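Local coordinates for putative glycoside hydrolase (Bacteroides ovatus, PDB 4ONZ), which is a putative glycoside hydrolase of unestablished function that probably adopts the five-bladed beta-propeller fold of its clan, at residues Asp273-Gly278 with Leu300-Phe305; Lys166-Arg171 with Trp220-Asp225. All blocks are in the same frame, centred on the assembly; numbering follows the deposited sequence.

Contact 1. Residues Asp273-Gly278 with Leu300-Phe305; sequences DANYPG and LDKPFF
An Asx turn built on a type I beta turn, Asp273 to Tyr276, is pinned to the loop after strand 296-299 by Lys302 and Pro303. Asp273 works with both oxygens. OD1 accepts from Asn275 N (2.9 Å) on its anti side and from Asn275 ND2 on its syn side, while OD2 offers its syn lone pair to Lys302 NZ at 2.8 Å, a salt bridge. The lysine chain, bent at chi2 (-68°), crosses the aspartate at about a right angle, and NZ also donates to a water 2.8 Å away. A second water donates to both Asp273 OD2 and Asp301 O, adding a bridge between the loops. Beside this polar cluster Pro303 lies over one face of the Tyr276 ring: CG stands 3.7 Å from the centroid in a CH-pi contact, and CD comes within 3.3 Å of Tyr276 CZ. Asn275 CB backs the opposite face. Holding Asp273 OD1 with two donors should keep the carboxylate oriented for the lysine. The contact lies at the surface: Asn267 anchors the turn through Asp273 N and Pro277 O, Pro303 rests on Cys282 of strand 281-288, and Phe304 and Phe305 make a classic beta bulge against Ala283.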
loop_
_atom_site.group_PDB
_atom_site.type_symbol
_atom_site.label_atom_id
_atom_site.label_comp_id
_atom_site.label_asym_id
_atom_site.label_seq_id
_atom_site.Cartn_x
_atom_site.Cartn_y
_atom_site.Cartn_z
ATOM N N ASP A 273 15.669 -16.360 -4.825
ATOM C CA ASP A 273 15.063 -17.582 -5.313
ATOM C C ASP A 273 15.071 -17.564 -6.842
ATOM O O ASP A 273 14.394 -16.739 -7.469
ATOM C CB ASP A 273 13.643 -17.693 -4.767
ATOM C CG ASP A 273 12.979 -19.016 -5.082
ATOM O OD1 ASP A 273 13.358 -19.680 -6.072
ATOM O OD2 ASP A 273 12.054 -19.387 -4.325
ATOM N N ALA A 274 15.843 -18.481 -7.422
ATOM C CA ALA A 274 15.981 -18.597 -8.873
ATOM C C ALA A 274 14.661 -18.865 -9.605
ATOM O O ALA A 274 14.597 -18.716 -10.811
ATOM C CB ALA A 274 16.987 -19.680 -9.214
ATOM N N ASN A 275 13.625 -19.298 -8.893
ATOM C CA ASN A 275 12.321 -19.541 -9.519
ATOM C C ASN A 275 11.601 -18.249 -9.910
ATOM O O ASN A 275 10.608 -18.287 -10.646
ATOM C CB ASN A 275 11.434 -20.348 -8.579
ATOM C CG ASN A 275 11.873 -21.791 -8.457
ATOM O OD1 ASN A 275 11.602 -22.596 -9.341
ATOM N ND2 ASN A 275 12.527 -22.130 -7.354
ATOM N N TYR A 276 12.098 -17.111 -9.417
ATOM C CA TYR A 276 11.484 -15.809 -9.683
ATOM C C TYR A 276 12.514 -14.842 -10.260
ATOM O O TYR A 276 13.716 -15.010 -10.054
ATOM C CB TYR A 276 10.835 -15.282 -8.390
ATOM C CG TYR A 276 9.879 -16.302 -7.861
ATOM C CD1 TYR A 276 8.628 -16.475 -8.452
ATOM C CD2 TYR A 276 10.247 -17.158 -6.837
ATOM C CE1 TYR A 276 7.766 -17.466 -8.014
ATOM C CE2 TYR A 276 9.386 -18.140 -6.385
ATOM C CZ TYR A 276 8.152 -18.288 -6.981
ATOM O OH TYR A 276 7.315 -19.273 -6.537
ATOM N N PRO A 277 12.054 -13.823 -10.993
ATOM C CA PRO A 277 13.007 -12.917 -11.625
ATOM C C PRO A 277 13.836 -12.111 -10.631
ATOM O O PRO A 277 13.346 -11.766 -9.557
ATOM C CB PRO A 277 12.116 -11.981 -12.446
ATOM C CG PRO A 277 10.784 -12.647 -12.518
ATOM C CD PRO A 277 10.664 -13.427 -11.261
ATOM N N GLY A 278 15.087 -11.847 -10.983
ATOM C CA GLY A 278 15.965 -11.030 -10.148
ATOM C C GLY A 278 15.461 -9.596 -10.160
ATOM O O GLY A 278 14.969 -9.127 -11.184
ATOM N N LEU A 300 4.791 -17.549 4.314
ATOM C CA LEU A 300 4.921 -18.306 3.067
ATOM C C LEU A 300 6.368 -18.367 2.598
ATOM O O LEU A 300 7.070 -17.354 2.598
ATOM C CB LEU A 300 4.065 -17.700 1.957
ATOM C CG LEU A 300 2.560 -17.758 2.218
ATOM C CD1 LEU A 300 1.801 -17.104 1.087
ATOM C CD2 LEU A 300 2.125 -19.195 2.386
ATOM N N ASP A 301 6.808 -19.566 2.226
ATOM C CA ASP A 301 8.145 -19.771 1.686
ATOM C C ASP A 301 8.225 -19.281 0.252
ATOM O O ASP A 301 9.261 -18.784 -0.171
ATOM C CB ASP A 301 8.523 -21.256 1.700
ATOM C CG ASP A 301 8.885 -21.751 3.073
ATOM O OD1 ASP A 301 9.283 -20.929 3.918
ATOM O OD2 ASP A 301 8.804 -22.971 3.298
ATOM N N LYS A 302 7.137 -19.477 -0.485
ATOM C CA LYS A 302 7.024 -19.095 -1.882
ATOM C C LYS A 302 5.951 -18.033 -2.003
ATOM O O LYS A 302 4.983 -18.040 -1.231
ATOM C CB LYS A 302 6.612 -20.310 -2.724
ATOM C CG LYS A 302 7.615 -21.456 -2.736
ATOM C CD LYS A 302 8.887 -21.081 -3.467
ATOM C CE LYS A 302 9.839 -22.265 -3.596
ATOM N NZ LYS A 302 10.990 -21.928 -4.484
ATOM N N PRO A 303 6.092 -17.128 -2.984
ATOM C CA PRO A 303 5.076 -16.096 -3.111
ATOM C C PRO A 303 3.729 -16.674 -3.550
ATOM O O PRO A 303 3.686 -17.708 -4.216
ATOM C CB PRO A 303 5.665 -15.143 -4.166
ATOM C CG PRO A 303 6.633 -15.954 -4.950
ATOM C CD PRO A 303 7.088 -17.086 -4.071
ATOM N N PHE A 304 2.637 -16.050 -3.121
ATOM C CA PHE A 304 1.306 -16.508 -3.514
ATOM C C PHE A 304 0.876 -15.803 -4.800
ATOM O O PHE A 304 -0.083 -16.211 -5.449
ATOM C CB PHE A 304 0.284 -16.265 -2.397
ATOM C CG PHE A 304 -0.162 -14.831 -2.268
ATOM C CD1 PHE A 304 0.554 -13.928 -1.506
ATOM C CD2 PHE A 304 -1.323 -14.399 -2.889
ATOM C CE1 PHE A 304 0.130 -12.615 -1.381
ATOM C CE2 PHE A 304 -1.741 -13.088 -2.779
ATOM C CZ PHE A 304 -1.024 -12.197 -2.018
ATOM N N PHE A 305 1.581 -14.737 -5.163
ATOM C CA PHE A 305 1.241 -13.977 -6.364
ATOM C C PHE A 305 2.538 -13.458 -6.981
ATOM O O PHE A 305 3.315 -12.786 -6.312
ATOM C CB PHE A 305 0.287 -12.833 -6.002
ATOM C CG PHE A 305 -0.485 -12.292 -7.174
ATOM C CD1 PHE A 305 -1.655 -12.920 -7.598
ATOM C CD2 PHE A 305 -0.058 -11.167 -7.845
ATOM C CE1 PHE A 305 -2.378 -12.436 -8.683
ATOM C CE2 PHE A 305 -0.773 -10.671 -8.932
ATOM C CZ PHE A 305 -1.933 -11.309 -9.349
HETATM O O HOH W 1 10.793 -17.903 -2.360
HETATM O O HOH W 2 9.233 -22.172 -6.604
#

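Contact 2. Residues Lys166-Arg171 with Trp220-Asp225; sequences KAYNGR and WYPVLD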
loop_
_atom_site.group_PDB
_atom_site.type_symbol
_atom_site.label_atom_id
_atom_site.label_comp_id
_atom_site.label_asym_id
_atom_site.label_seq_id
_atom_site.Cartn_x
_atom_site.Cartn_y
_atom_site.Cartn_z
ATOM N N LYS A 166 6.109 13.439 15.780
ATOM C CA LYS A 166 6.026 13.727 17.220
ATOM C C LYS A 166 6.763 12.743 18.130
ATOM O O LYS A 166 7.517 13.136 19.020
ATOM C CB LYS A 166 4.541 13.742 17.592
ATOM C CG LYS A 166 4.161 14.212 18.992
ATOM C CD LYS A 166 2.710 13.826 19.268
ATOM C CE LYS A 166 2.231 14.182 20.671
ATOM N NZ LYS A 166 1.844 15.609 20.789
ATOM N N ALA A 167 6.541 11.460 17.900
ATOM C CA ALA A 167 7.067 10.408 18.781
ATOM C C ALA A 167 8.532 10.555 19.239
ATOM O O ALA A 167 9.444 10.812 18.447
ATOM C CB ALA A 167 6.851 9.043 18.144
ATOM N N TYR A 168 8.724 10.397 20.545
ATOM C CA TYR A 168 10.040 10.385 21.169
ATOM C C TYR A 168 10.909 11.589 20.811
ATOM O O TYR A 168 12.014 11.428 20.280
ATOM C CB TYR A 168 10.779 9.090 20.782
ATOM C CG TYR A 168 9.921 7.826 20.767
ATOM C CD1 TYR A 168 9.253 7.394 21.909
ATOM C CD2 TYR A 168 9.820 7.044 19.621
ATOM C CE1 TYR A 168 8.485 6.236 21.900
ATOM C CE2 TYR A 168 9.052 5.883 19.603
ATOM C CZ TYR A 168 8.396 5.482 20.744
ATOM O OH TYR A 168 7.640 4.338 20.728
ATOM N N ASN A 169 10.407 12.792 21.090
ATOM C CA ASN A 169 11.137 14.030 20.787
ATOM C C ASN A 169 11.514 14.159 19.307
ATOM O O ASN A 169 12.549 14.742 18.950
ATOM C CB ASN A 169 12.384 14.158 21.676
ATOM C CG ASN A 169 12.046 14.536 23.104
ATOM O OD1 ASN A 169 11.361 15.527 23.361
ATOM N ND2 ASN A 169 12.562 13.773 24.038
ATOM N N GLY A 170 10.650 13.628 18.442
ATOM C CA GLY A 170 10.882 13.676 17.011
ATOM C C GLY A 170 12.028 12.806 16.555
ATOM O O GLY A 170 12.586 13.036 15.486
ATOM N N ARG A 171 12.350 11.779 17.338
ATOM C CA ARG A 171 13.472 10.890 17.045
ATOM C C ARG A 171 13.504 10.427 15.588
ATOM O O ARG A 171 14.554 10.467 14.951
ATOM C CB ARG A 171 13.460 9.678 17.981
ATOM C CG ARG A 171 14.547 8.659 17.675
ATOM C CD ARG A 171 14.642 7.572 18.727
ATOM N NE ARG A 171 15.440 6.447 18.257
ATOM C CZ ARG A 171 15.574 5.291 18.905
ATOM N NH1 ARG A 171 14.982 5.102 20.080
ATOM N NH2 ARG A 171 16.305 4.318 18.369
ATOM N N TRP A 220 2.023 8.528 15.003
ATOM C CA TRP A 220 2.372 7.130 15.196
ATOM C C TRP A 220 3.666 6.970 15.975
ATOM O O TRP A 220 4.617 7.753 15.804
ATOM C CB TRP A 220 2.468 6.420 13.839
ATOM C CG TRP A 220 1.142 6.289 13.150
ATOM C CD1 TRP A 220 0.555 7.202 12.335
ATOM C CD2 TRP A 220 0.224 5.193 13.255
ATOM N NE1 TRP A 220 -0.658 6.732 11.898
ATOM C CE2 TRP A 220 -0.886 5.501 12.453
ATOM C CE3 TRP A 220 0.241 3.973 13.945
ATOM C CZ2 TRP A 220 -1.981 4.646 12.324
ATOM C CZ3 TRP A 220 -0.842 3.117 13.812
ATOM C CH2 TRP A 220 -1.935 3.452 12.997
ATOM N N TYR A 221 3.700 5.920 16.793
ATOM C CA TYR A 221 4.812 5.617 17.694
ATOM C C TYR A 221 5.447 4.281 17.324
ATOM O O TYR A 221 4.874 3.236 17.614
ATOM C CB TYR A 221 4.297 5.602 19.145
ATOM C CG TYR A 221 3.916 6.990 19.608
ATOM C CD1 TYR A 221 2.742 7.586 19.174
ATOM C CD2 TYR A 221 4.758 7.724 20.440
ATOM C CE1 TYR A 221 2.408 8.871 19.561
ATOM C CE2 TYR A 221 4.428 9.007 20.839
ATOM C CZ TYR A 221 3.248 9.573 20.401
ATOM O OH TYR A 221 2.904 10.852 20.780
ATOM N N PRO A 222 6.630 4.314 16.676
ATOM C CA PRO A 222 7.273 3.073 16.273
ATOM C C PRO A 222 7.568 2.195 17.486
ATOM O O PRO A 222 7.926 2.708 18.555
ATOM C CB PRO A 222 8.556 3.538 15.598
ATOM C CG PRO A 222 8.266 4.929 15.129
ATOM C CD PRO A 222 7.334 5.501 16.152
ATOM N N VAL A 223 7.406 0.890 17.331
ATOM C CA VAL A 223 7.628 -0.022 18.441
ATOM C C VAL A 223 9.121 -0.285 18.553
ATOM O O VAL A 223 9.772 -0.652 17.568
ATOM C CB VAL A 223 6.833 -1.331 18.299
ATOM C CG1 VAL A 223 7.094 -2.259 19.487
ATOM C CG2 VAL A 223 5.344 -1.022 18.201
ATOM N N LEU A 224 9.637 -0.077 19.764
ATOM C CA LEU A 224 11.053 -0.229 20.081
ATOM C C LEU A 224 11.301 -1.486 20.908
ATOM O O LEU A 224 10.438 -1.900 21.681
ATOM C CB LEU A 224 11.523 0.982 20.886
ATOM C CG LEU A 224 11.342 2.344 20.215
ATOM C CD1 LEU A 224 11.728 3.467 21.161
ATOM C CD2 LEU A 224 12.148 2.425 18.934
ATOM N N ASP A 225 12.477 -2.082 20.740
ATOM C CA ASP A 225 12.851 -3.293 21.489
ATOM C C ASP A 225 13.654 -2.920 22.754
ATOM O O ASP A 225 13.818 -1.733 23.072
ATOM C CB ASP A 225 13.615 -4.285 20.589
ATOM C CG ASP A 225 14.982 -3.762 20.130
ATOM O OD1 ASP A 225 15.525 -2.811 20.740
ATOM O OD2 ASP A 225 15.516 -4.324 19.154
HETATM O O HOH W 3 4.666 10.569 16.019
#
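The Tyr168 ring is sandwiched between Leu224 on one face and Tyr221 on the other, with Pro222 O at its edge. Leu224 CD1 sits 4.1 Å from the Tyr168 centroid, over the face, a CH-pi contact. Across the ring, Tyr221 presents its CD2 edge in a T-shaped pair, the centroids 5.9 Å apart and the planes at 88°; Ala167 CB shares that face of Tyr168. The same methyl also lies over a face of Tyr221, 3.8 Å from its centroid, wedging into the corner between the two rings. Ala167 CB further touches Pro222 CD, whose own neighbour is Tyr168 CE2. Tyr168 chi1 (-41°) sets CG beside the backbone N, and from there the ring reaches across to Pro222, where OH donates to the carbonyl oxygen O at 2.7 Å. The C=O...donor angle is 155°, with the hydroxyl tilted from the carbonyl plane. This bond pins the end of the aromatic ring while the packing holds its faces. Towards the margins, Lys166 passes its CD 3.3 Å from Tyr221 OH, and the extended Arg171 chain brings NH1 to 3.8 Å from Leu224 CD1 while its NH2 bonds to Asn228 O. A water joins the backbones, accepting from Ala167 N and lying 2.8 Å from Trp220 O. The 167-170 turn is a weakly bonded helix in which Tyr168, Asn169 and Gly170 all have positive phi, a left-handed conformation. It packs beside strand 221-222, which pairs antiparallel with strand 210-214; the backbone of Trp220 also hydrogen-bonds to that of Ala163, and its side chain lies against Ala212, Ser214, Tyr200 and Met202 of strands 210-214 and 200-204.

Contact 2 (166-171 with 220-225) closes before contact 1 (273-278 with 300-305) opens, so the two follow in series along the chain. Their centres lie 34 Å apart and their nearest atoms about 22 Å, without touching. Strand 221-222 of contact 2 and strands 281-288 and 296-299, next to contact 1, belong to one branched sheet, joined by the parallel pair 180-187 and 245-255. That arrangement is consistent with two adjoining blades of a propeller: contact 1 joins two loops of one presumed blade, while contact 2 fastens the helical turn 167-170 to edge strand 221-222 of the other. The centre of contact 1 lies about 20 Å, and that of contact 2 about 22 Å, from the centre of the chain.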